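PDB 4D63: fiber KNOB domain from Avirulent turkey hemorrhagic enteritis virus, which forms the trimeric head of the viral fibre and binds sialyllactose, consistent with a role in attachment to sialylated receptors on host cells. Local coordinates for residues Phe57-Ala62 with Tyr114-Asn119; Pro127-Gln132 with Ser178-Thr183; Leu133-Glu138 with Gly169-Ile174. All blocks are in the same frame, centred on the assembly; numbering follows the deposited sequence.

Contact 1. Residues Phe57-Ala62 with Tyr114-Asn119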
loop_
_atom_site.group_PDB
_atom_site.type_symbol
_atom_site.label_atom_id
_atom_site.label_comp_id
_atom_site.label_asym_id
_atom_site.label_seq_id
_atom_site.Cartn_x
_atom_site.Cartn_y
_atom_site.Cartn_z
ATOM N N PHE A 57 7.826 11.884 16.623
ATOM C CA PHE A 57 7.630 10.966 17.695
ATOM C C PHE A 57 9.010 10.670 18.216
ATOM O O PHE A 57 10.021 10.873 17.529
ATOM C CB PHE A 57 7.014 9.656 17.217
ATOM C CG PHE A 57 5.631 9.778 16.645
ATOM C CD1 PHE A 57 4.545 9.916 17.468
ATOM C CD2 PHE A 57 5.419 9.688 15.279
ATOM C CE1 PHE A 57 3.269 9.997 16.958
ATOM C CE2 PHE A 57 4.147 9.777 14.757
ATOM C CZ PHE A 57 3.065 9.928 15.598
ATOM N N VAL A 58 9.045 10.155 19.433
ATOM C CA VAL A 58 10.279 9.723 20.047
ATOM C C VAL A 58 10.055 8.330 20.611
ATOM O O VAL A 58 8.980 8.033 21.142
ATOM C CB VAL A 58 10.719 10.707 21.158
ATOM C CG1 VAL A 58 12.026 10.248 21.790
ATOM C CG2 VAL A 58 10.883 12.110 20.564
ATOM N N THR A 59 11.061 7.468 20.461
ATOM C CA THR A 59 10.979 6.092 20.938
ATOM C C THR A 59 11.509 5.971 22.357
ATOM O O THR A 59 12.083 6.913 22.886
ATOM C CB THR A 59 11.814 5.139 20.058
ATOM O OG1 THR A 59 13.202 5.393 20.275
ATOM C CG2 THR A 59 11.487 5.324 18.545
ATOM N N LYS A 60 11.331 4.781 22.930
ATOM C CA LYS A 60 11.858 4.399 24.246
ATOM C C LYS A 60 13.351 4.639 24.401
ATOM O O LYS A 60 13.820 4.869 25.498
ATOM C CB LYS A 60 11.590 2.910 24.539
ATOM C CG LYS A 60 10.441 2.605 25.498
ATOM C CD LYS A 60 10.228 1.084 25.610
ATOM C CE LYS A 60 9.594 0.645 26.938
ATOM N NZ LYS A 60 8.161 1.072 27.114
ATOM N N THR A 61 14.105 4.536 23.316
ATOM C CA THR A 61 15.539 4.765 23.381
ATOM C C THR A 61 15.853 6.174 22.909
ATOM O O THR A 61 16.982 6.457 22.538
ATOM C CB THR A 61 16.323 3.741 22.522
ATOM O OG1 THR A 61 16.075 3.961 21.131
ATOM C CG2 THR A 61 15.922 2.322 22.874
ATOM N N ALA A 62 14.857 7.056 22.908
ATOM C CA ALA A 62 15.061 8.438 22.507
ATOM C C ALA A 62 15.407 8.628 21.023
ATOM O O ALA A 62 15.905 9.698 20.641
ATOM C CB ALA A 62 16.128 9.086 23.379
ATOM N N TYR A 114 5.538 -6.407 16.236
ATOM C CA TYR A 114 6.485 -5.591 16.986
ATOM C C TYR A 114 5.855 -4.233 17.264
ATOM O O TYR A 114 5.491 -3.491 16.355
ATOM C CB TYR A 114 7.825 -5.489 16.227
ATOM C CG TYR A 114 8.402 -6.880 15.995
ATOM C CD1 TYR A 114 7.939 -7.678 14.950
ATOM C CD2 TYR A 114 9.349 -7.427 16.863
ATOM C CE1 TYR A 114 8.430 -8.956 14.748
ATOM C CE2 TYR A 114 9.840 -8.714 16.667
ATOM C CZ TYR A 114 9.365 -9.480 15.619
ATOM O OH TYR A 114 9.836 -10.772 15.414
ATOM N N ILE A 115 5.720 -3.932 18.545
ATOM C CA ILE A 115 5.031 -2.756 19.009
ATOM C C ILE A 115 6.033 -1.749 19.537
ATOM O O ILE A 115 6.804 -2.044 20.466
ATOM C CB ILE A 115 4.027 -3.116 20.124
ATOM C CG1 ILE A 115 3.053 -4.192 19.618
ATOM C CG2 ILE A 115 3.298 -1.866 20.592
ATOM C CD1 ILE A 115 1.944 -4.556 20.588
ATOM N N VAL A 116 5.989 -0.561 18.939
ATOM C CA VAL A 116 6.902 0.524 19.225
ATOM C C VAL A 116 6.143 1.638 19.951
ATOM O O VAL A 116 5.495 2.442 19.298
ATOM C CB VAL A 116 7.507 1.094 17.918
ATOM C CG1 VAL A 116 8.469 2.246 18.223
ATOM C CG2 VAL A 116 8.227 -0.000 17.133
ATOM N N PRO A 117 6.194 1.678 21.310
ATOM C CA PRO A 117 5.542 2.791 22.030
ATOM C C PRO A 117 6.238 4.058 21.671
ATOM O O PRO A 117 7.463 4.048 21.536
ATOM C CB PRO A 117 5.775 2.479 23.514
ATOM C CG PRO A 117 6.870 1.489 23.534
ATOM C CD PRO A 117 6.820 0.725 22.236
ATOM N N LEU A 118 5.460 5.113 21.461
ATOM C CA LEU A 118 5.982 6.421 21.049
ATOM C C LEU A 118 5.507 7.512 22.025
ATOM O O LEU A 118 4.506 7.346 22.736
ATOM C CB LEU A 118 5.491 6.760 19.631
ATOM C CG LEU A 118 5.895 5.791 18.500
ATOM C CD1 LEU A 118 4.992 5.955 17.289
ATOM C CD2 LEU A 118 7.362 5.954 18.133
ATOM N N ASN A 119 6.231 8.616 22.055
ATOM C CA ASN A 119 5.802 9.776 22.811
ATOM C C ASN A 119 5.765 11.003 21.919
ATOM O O ASN A 119 6.551 11.140 20.972
ATOM C CB ASN A 119 6.685 9.992 24.052
ATOM C CG ASN A 119 6.123 9.286 25.285
ATOM O OD1 ASN A 119 6.532 8.165 25.608
ATOM N ND2 ASN A 119 5.144 9.924 25.959
HETATM O O HOH W 1 8.533 6.982 23.867
HETATM O O HOH W 2 9.905 2.735 21.445
#

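Contact 2. Residues Pro127-Gln132 with Ser178-Thr183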
loop_
_atom_site.group_PDB
_atom_site.type_symbol
_atom_site.label_atom_id
_atom_site.label_comp_id
_atom_site.label_asym_id
_atom_site.label_seq_id
_atom_site.Cartn_x
_atom_site.Cartn_y
_atom_site.Cartn_z
ATOM N N PRO A 127 -4.928 3.747 8.867
ATOM C CA PRO A 127 -5.033 2.466 8.197
ATOM C C PRO A 127 -3.673 1.784 8.202
ATOM O O PRO A 127 -2.666 2.336 8.700
ATOM C CB PRO A 127 -5.488 2.815 6.771
ATOM C CG PRO A 127 -5.477 4.313 6.717
ATOM C CD PRO A 127 -4.729 4.831 7.910
ATOM N N THR A 128 -3.689 0.558 7.699
ATOM C CA THR A 128 -2.498 -0.273 7.563
ATOM C C THR A 128 -1.857 0.043 6.246
ATOM O O THR A 128 -2.550 0.095 5.216
ATOM C CB THR A 128 -2.838 -1.768 7.578
ATOM O OG1 THR A 128 -3.520 -2.121 8.814
ATOM C CG2 THR A 128 -1.585 -2.570 7.451
ATOM N N ILE A 129 -0.537 0.269 6.283
ATOM C CA ILE A 129 0.251 0.419 5.068
ATOM C C ILE A 129 1.303 -0.654 4.969
ATOM O O ILE A 129 1.948 -0.989 5.955
ATOM C CB ILE A 129 0.880 1.849 4.880
ATOM C CG1 ILE A 129 1.979 2.141 5.865
ATOM C CG2 ILE A 129 -0.191 2.927 5.000
ATOM C CD1 ILE A 129 2.774 3.351 5.452
ATOM N N PRO A 130 1.460 -1.240 3.758
ATOM C CA PRO A 130 2.567 -2.151 3.560
ATOM C C PRO A 130 3.870 -1.412 3.236
ATOM O O PRO A 130 3.849 -0.365 2.587
ATOM C CB PRO A 130 2.116 -3.017 2.383
ATOM C CG PRO A 130 0.732 -2.558 2.019
ATOM C CD PRO A 130 0.558 -1.204 2.591
ATOM N N VAL A 131 4.983 -1.982 3.661
ATOM C CA VAL A 131 6.286 -1.338 3.534
ATOM C C VAL A 131 7.348 -2.394 3.216
ATOM O O VAL A 131 7.069 -3.589 3.305
ATOM C CB VAL A 131 6.685 -0.575 4.827
ATOM C CG1 VAL A 131 5.631 0.444 5.177
ATOM C CG2 VAL A 131 6.902 -1.527 5.983
ATOM N N GLN A 132 8.541 -1.934 2.836
ATOM C CA GLN A 132 9.699 -2.799 2.617
ATOM C C GLN A 132 10.406 -2.807 3.916
ATOM O O GLN A 132 10.731 -1.761 4.430
ATOM C CB GLN A 132 10.692 -2.240 1.604
ATOM C CG GLN A 132 10.130 -1.953 0.261
ATOM C CD GLN A 132 11.002 -1.013 -0.553
ATOM O OE1 GLN A 132 10.892 0.229 -0.473
ATOM N NE2 GLN A 132 11.848 -1.606 -1.383
ATOM N N SER A 178 11.034 1.856 3.088
ATOM C CA SER A 178 9.982 2.536 2.354
ATOM C C SER A 178 9.731 3.930 2.914
ATOM O O SER A 178 9.841 4.126 4.112
ATOM C CB SER A 178 8.656 1.782 2.596
ATOM O OG SER A 178 8.405 0.859 1.582
ATOM N N VAL A 179 9.290 4.851 2.057
ATOM C CA VAL A 179 8.765 6.138 2.498
ATOM C C VAL A 179 7.284 5.976 2.875
ATOM O O VAL A 179 6.426 5.669 2.016
ATOM C CB VAL A 179 8.899 7.224 1.402
ATOM C CG1 VAL A 179 8.391 8.566 1.932
ATOM C CG2 VAL A 179 10.340 7.344 0.963
ATOM N N MET A 180 7.002 6.162 4.154
ATOM C CA MET A 180 5.688 5.907 4.733
ATOM C C MET A 180 4.852 7.165 4.744
ATOM O O MET A 180 5.264 8.169 5.293
ATOM C CB MET A 180 5.817 5.443 6.189
ATOM C CG MET A 180 6.482 4.065 6.313
ATOM S SD MET A 180 6.320 3.326 7.950
ATOM C CE MET A 180 7.088 4.608 8.940
ATOM N N LEU A 181 3.648 7.077 4.206
ATOM C CA LEU A 181 2.653 8.128 4.387
ATOM C C LEU A 181 1.298 7.487 4.723
ATOM O O LEU A 181 0.867 6.553 4.066
ATOM C CB LEU A 181 2.548 9.005 3.129
ATOM C CG LEU A 181 1.425 10.064 3.145
ATOM C CD1 LEU A 181 1.880 11.274 2.338
ATOM C CD2 LEU A 181 0.103 9.506 2.607
ATOM N N PHE A 182 0.659 8.000 5.766
ATOM C CA PHE A 182 -0.616 7.528 6.202
ATOM C C PHE A 182 -1.644 8.589 5.914
ATOM O O PHE A 182 -1.469 9.745 6.327
ATOM C CB PHE A 182 -0.604 7.265 7.723
ATOM C CG PHE A 182 0.410 6.240 8.170
ATOM C CD1 PHE A 182 1.724 6.592 8.390
ATOM C CD2 PHE A 182 0.035 4.909 8.367
ATOM C CE1 PHE A 182 2.636 5.640 8.805
ATOM C CE2 PHE A 182 0.940 3.979 8.777
ATOM C CZ PHE A 182 2.242 4.340 8.986
ATOM N N THR A 183 -2.723 8.197 5.257
ATOM C CA THR A 183 -3.931 9.009 5.191
ATOM C C THR A 183 -4.903 8.487 6.279
ATOM O O THR A 183 -5.243 7.314 6.280
ATOM C CB THR A 183 -4.601 8.934 3.818
ATOM O OG1 THR A 183 -3.702 9.423 2.802
ATOM C CG2 THR A 183 -5.918 9.761 3.835
#

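Contact 3. Residues Leu133-Glu138 with Gly169-Ile174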
loop_
_atom_site.group_PDB
_atom_site.type_symbol
_atom_site.label_atom_id
_atom_site.label_comp_id
_atom_site.label_asym_id
_atom_site.label_seq_id
_atom_site.Cartn_x
_atom_site.Cartn_y
_atom_site.Cartn_z
ATOM N N LEU A 133 10.623 -3.992 4.454
ATOM C CA LEU A 133 11.379 -4.172 5.675
ATOM C C LEU A 133 12.626 -4.949 5.404
ATOM O O LEU A 133 12.647 -5.791 4.537
ATOM C CB LEU A 133 10.623 -5.037 6.649
ATOM C CG LEU A 133 9.420 -4.412 7.285
ATOM C CD1 LEU A 133 8.950 -5.432 8.308
ATOM C CD2 LEU A 133 9.799 -3.056 7.888
ATOM N N GLU A 134 13.635 -4.701 6.209
ATOM C CA GLU A 134 14.723 -5.618 6.314
ATOM C C GLU A 134 14.808 -5.929 7.787
ATOM O O GLU A 134 14.871 -5.032 8.615
ATOM C CB GLU A 134 16.018 -5.010 5.780
ATOM C CG GLU A 134 17.146 -6.013 5.759
ATOM C CD GLU A 134 18.398 -5.507 5.085
ATOM O OE1 GLU A 134 18.483 -4.300 4.753
ATOM O OE2 GLU A 134 19.301 -6.341 4.893
ATOM N N VAL A 135 14.757 -7.217 8.100
ATOM C CA VAL A 135 14.690 -7.714 9.459
ATOM C C VAL A 135 16.041 -8.359 9.727
ATOM O O VAL A 135 16.388 -9.332 9.067
ATOM C CB VAL A 135 13.563 -8.738 9.554
ATOM C CG1 VAL A 135 13.615 -9.468 10.875
ATOM C CG2 VAL A 135 12.215 -8.041 9.382
ATOM N N ILE A 136 16.826 -7.768 10.630
ATOM C CA ILE A 136 18.179 -8.249 10.939
ATOM C C ILE A 136 18.109 -9.142 12.188
ATOM O O ILE A 136 17.668 -8.674 13.248
ATOM C CB ILE A 136 19.178 -7.107 11.300
ATOM C CG1 ILE A 136 19.033 -5.852 10.449
ATOM C CG2 ILE A 136 20.614 -7.609 11.240
ATOM C CD1 ILE A 136 19.215 -6.097 8.996
ATOM N N LEU A 137 18.558 -10.392 12.074
ATOM C CA LEU A 137 18.604 -11.308 13.219
ATOM C C LEU A 137 19.852 -11.078 14.070
ATOM O O LEU A 137 20.821 -10.444 13.623
ATOM C CB LEU A 137 18.564 -12.761 12.737
ATOM C CG LEU A 137 17.311 -13.216 11.997
ATOM C CD1 LEU A 137 17.319 -14.718 11.832
ATOM C CD2 LEU A 137 16.060 -12.799 12.742
ATOM N N GLU A 138 19.852 -11.617 15.290
ATOM C CA GLU A 138 21.016 -11.478 16.197
ATOM C C GLU A 138 22.340 -12.053 15.651
ATOM O O GLU A 138 23.411 -11.547 15.991
ATOM C CB GLU A 138 20.711 -12.027 17.594
ATOM C CG GLU A 138 20.297 -10.909 18.555
ATOM C CD GLU A 138 19.459 -11.381 19.728
ATOM O OE1 GLU A 138 19.506 -12.585 20.064
ATOM O OE2 GLU A 138 18.747 -10.530 20.312
ATOM N N GLY A 169 15.111 -17.039 14.018
ATOM C CA GLY A 169 15.965 -16.408 15.002
ATOM C C GLY A 169 15.227 -15.261 15.650
ATOM O O GLY A 169 14.120 -14.942 15.245
ATOM N N ASN A 170 15.838 -14.692 16.686
ATOM C CA ASN A 170 15.392 -13.445 17.298
ATOM C C ASN A 170 15.893 -12.216 16.520
ATOM O O ASN A 170 17.028 -12.194 16.022
ATOM C CB ASN A 170 15.901 -13.325 18.738
ATOM C CG ASN A 170 15.246 -14.314 19.685
ATOM O OD1 ASN A 170 14.254 -14.975 19.358
ATOM N ND2 ASN A 170 15.802 -14.411 20.883
ATOM N N ILE A 171 15.058 -11.180 16.483
ATOM C CA ILE A 171 15.322 -9.972 15.709
ATOM C C ILE A 171 16.096 -8.952 16.545
ATOM O O ILE A 171 15.716 -8.637 17.672
ATOM C CB ILE A 171 13.993 -9.419 15.138
ATOM C CG1 ILE A 171 13.495 -10.391 14.063
ATOM C CG2 ILE A 171 14.144 -8.032 14.530
ATOM C CD1 ILE A 171 12.075 -10.140 13.619
ATOM N N LYS A 172 17.203 -8.477 15.974
ATOM C CA LYS A 172 18.029 -7.410 16.541
ATOM C C LYS A 172 17.484 -6.032 16.073
ATOM O O LYS A 172 17.539 -5.025 16.780
ATOM C CB LYS A 172 19.480 -7.603 16.045
ATOM C CG LYS A 172 20.554 -6.732 16.707
ATOM C CD LYS A 172 21.563 -6.135 15.708
ATOM C CE LYS A 172 22.430 -7.181 15.000
ATOM N NZ LYS A 172 23.330 -7.908 15.941
ATOM N N MET A 173 16.957 -5.991 14.864
ATOM C CA MET A 173 16.669 -4.709 14.266
ATOM C C MET A 173 15.735 -4.894 13.081
ATOM O O MET A 173 15.825 -5.889 12.354
ATOM C CB MET A 173 17.990 -4.042 13.841
ATOM C CG MET A 173 17.851 -2.787 12.991
ATOM S SD MET A 173 19.431 -2.017 12.563
ATOM C CE MET A 173 19.668 -0.775 13.816
ATOM N N ILE A 174 14.845 -3.932 12.909
ATOM C CA ILE A 174 13.994 -3.848 11.754
ATOM C C ILE A 174 14.318 -2.517 11.094
ATOM O O ILE A 174 14.276 -1.467 11.762
ATOM C CB ILE A 174 12.505 -3.904 12.182
ATOM C CG1 ILE A 174 12.217 -5.269 12.825
ATOM C CG2 ILE A 174 11.578 -3.698 11.013
ATOM C CD1 ILE A 174 10.838 -5.420 13.418
#

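Contact 1. Residues Phe57-Ala62 with Tyr114-Asn119
V58 and N119 form an antiparallel hydrogen-bonded pair where strand 53-59 nears its end beside strand 113-120, its neighbour in the large antiparallel sheet of the fibre head. V58 N donates to N119 O at 3.1 Å, and N119 N returns a bond to V58 O at 3.0 Å. L118 CA brings a weaker CA-H...O contact to the same V58 O. The short strand segments run 130° apart rather than fully antiparallel, and a type I turn runs from T59 to A62. There the link passes through solvent: one water accepts from K60 N at 2.9 Å and donates to P117 O. A second water donates to both V58 O and N119 OD1, tying the N119 side chain back to the paired backbones.

L118 packs between F57 and T59. L118 CD1 sits over one face of the F57 ring, 4.1 Å from its centroid and 19° off the normal, a CH-pi contact displaced toward the rim. The other branch, L118 CD2, meets F57 CB at 3.8 Å and reaches to within 4.2 Å of T59 CG2. With CG anti to its carbonyl carbon (chi1 -64°), F57 presents its ring to this leucine; the ring of Y67 also meets it. Farther along, the end of the K60 chain crosses P117, with K60 NZ 3.8 Å from P117 CG.

T59 OG1 accepts from T61 N, making an ST turn, and is also bonded to D104 OD1. Waters thus bridge polar atoms where the backbones separate, from K60 N to P117 O, and at V58 O and N119 OD1. V58 O takes N119 N, a water and the weaker L118 CA-H contact, which implies that direct pairing gives way to water-mediated pairing just beyond this carbonyl.

Contact 2. Residues Pro127-Gln132 with Ser178-Thr183
I129 packs against F182 and M180 at the centre of this contact. Its CD1 lies over one face of the F182 ring, 4.0 Å from the centroid and 21° off the normal, while CG1 approaches ring atom CE2 at 3.6 Å. CG1 sits between the backbone N and the carbonyl carbon (chi1 70°), a torsion that directs this branch at the ring; the two side chains cross at about a right angle. The same CD1 meets M180 CB at 3.8 Å, so the methyl rests on both residues. V131 extends the apolar row, its CG1 lying 3.9 Å from M180 CG.

At one end, P127 O lies in the plane of the F182 ring, at its edge, 3.7 Å from CD2. The opposite end is polar. S178 OG accepts from Q132 N at 3.1 Å, with an angle of 153° at the hydrogen, and donates to Q132 OE1 at 3.3 Å, on a lone pair in the carbonyl plane. One hydroxyl therefore ties the backbone and side chain of the same glutamine, which, with the bond from Q132 NE2 to Q163 OE1 of the third subunit, restrains the amide. V179 N bonds to T128 OG1 of that subunit, and P130 packs on P130 of both other subunits, so the contact's outer side reaches the trimer interface.

The backbones bond to different strands: I129 and V131 to strand 142-154, M180 and F182 to strand 75-80. Their meeting through side chains is consistent with the two layers of the beta-sandwich of adenovirus fibre heads.

Contact 3. Residues Leu133-Glu138 with Gly169-Ile174
I136 and M173 lie side by side and point the same way, I136 CG1 against M173 CB, before the methionine chain leads off. On the opposite face V135 pairs with I174, and L133 CD2 meets I174 CG2 obliquely at 3.7 Å. I171 CG1 touches L137 CD2, at 3.8 Å and again obliquely. I171 also bears on V135, though the spacing of their methyl groups is unusually short and doubtful in detail. E138 and N170 run alongside each other, their carboxylate and amide planes 85° apart.

A classic beta bulge interrupts the pairing: K172 and M173 both face I136. I136 O is gripped by K172 N at 2.8 Å and by M173 N at 3.2 Å, while I136 N donates to M173 O at 2.7 Å. Beyond the shift, E138 N bonds to N170 O at 3.0 Å, so the pairing continues past the extra residue.

Strand 142-154 flanks strand 129-137 on its other edge, and strand 98-101 flanks strand 171-176 likewise. Y114 packs on I171 and I174, joining this pair to strand 113-120.

In the fold
All three contacts belong to one antiparallel sheet system. Contact 1 closes before contact 2 opens, and the two lie on opposite sides of the chain's centre, about 17 Å apart between centres. Contact 3 is nested inside the loop closed by contact 2; both use strand 129-137, and their centres are about 19 Å apart. Contacts 1 and 3 are also about 17 Å apart between centres, with Y114 as their link. The sialic acid pocket is formed by E125 and T152 to G156, of which T152 to K154 lie on strand 142-154, the neighbour of strand 129-137. A bound N-acetylneuraminic acid is about 11 Å from the P127 side chain of contact 2 and about 13 Å from that of P117 in contact 1.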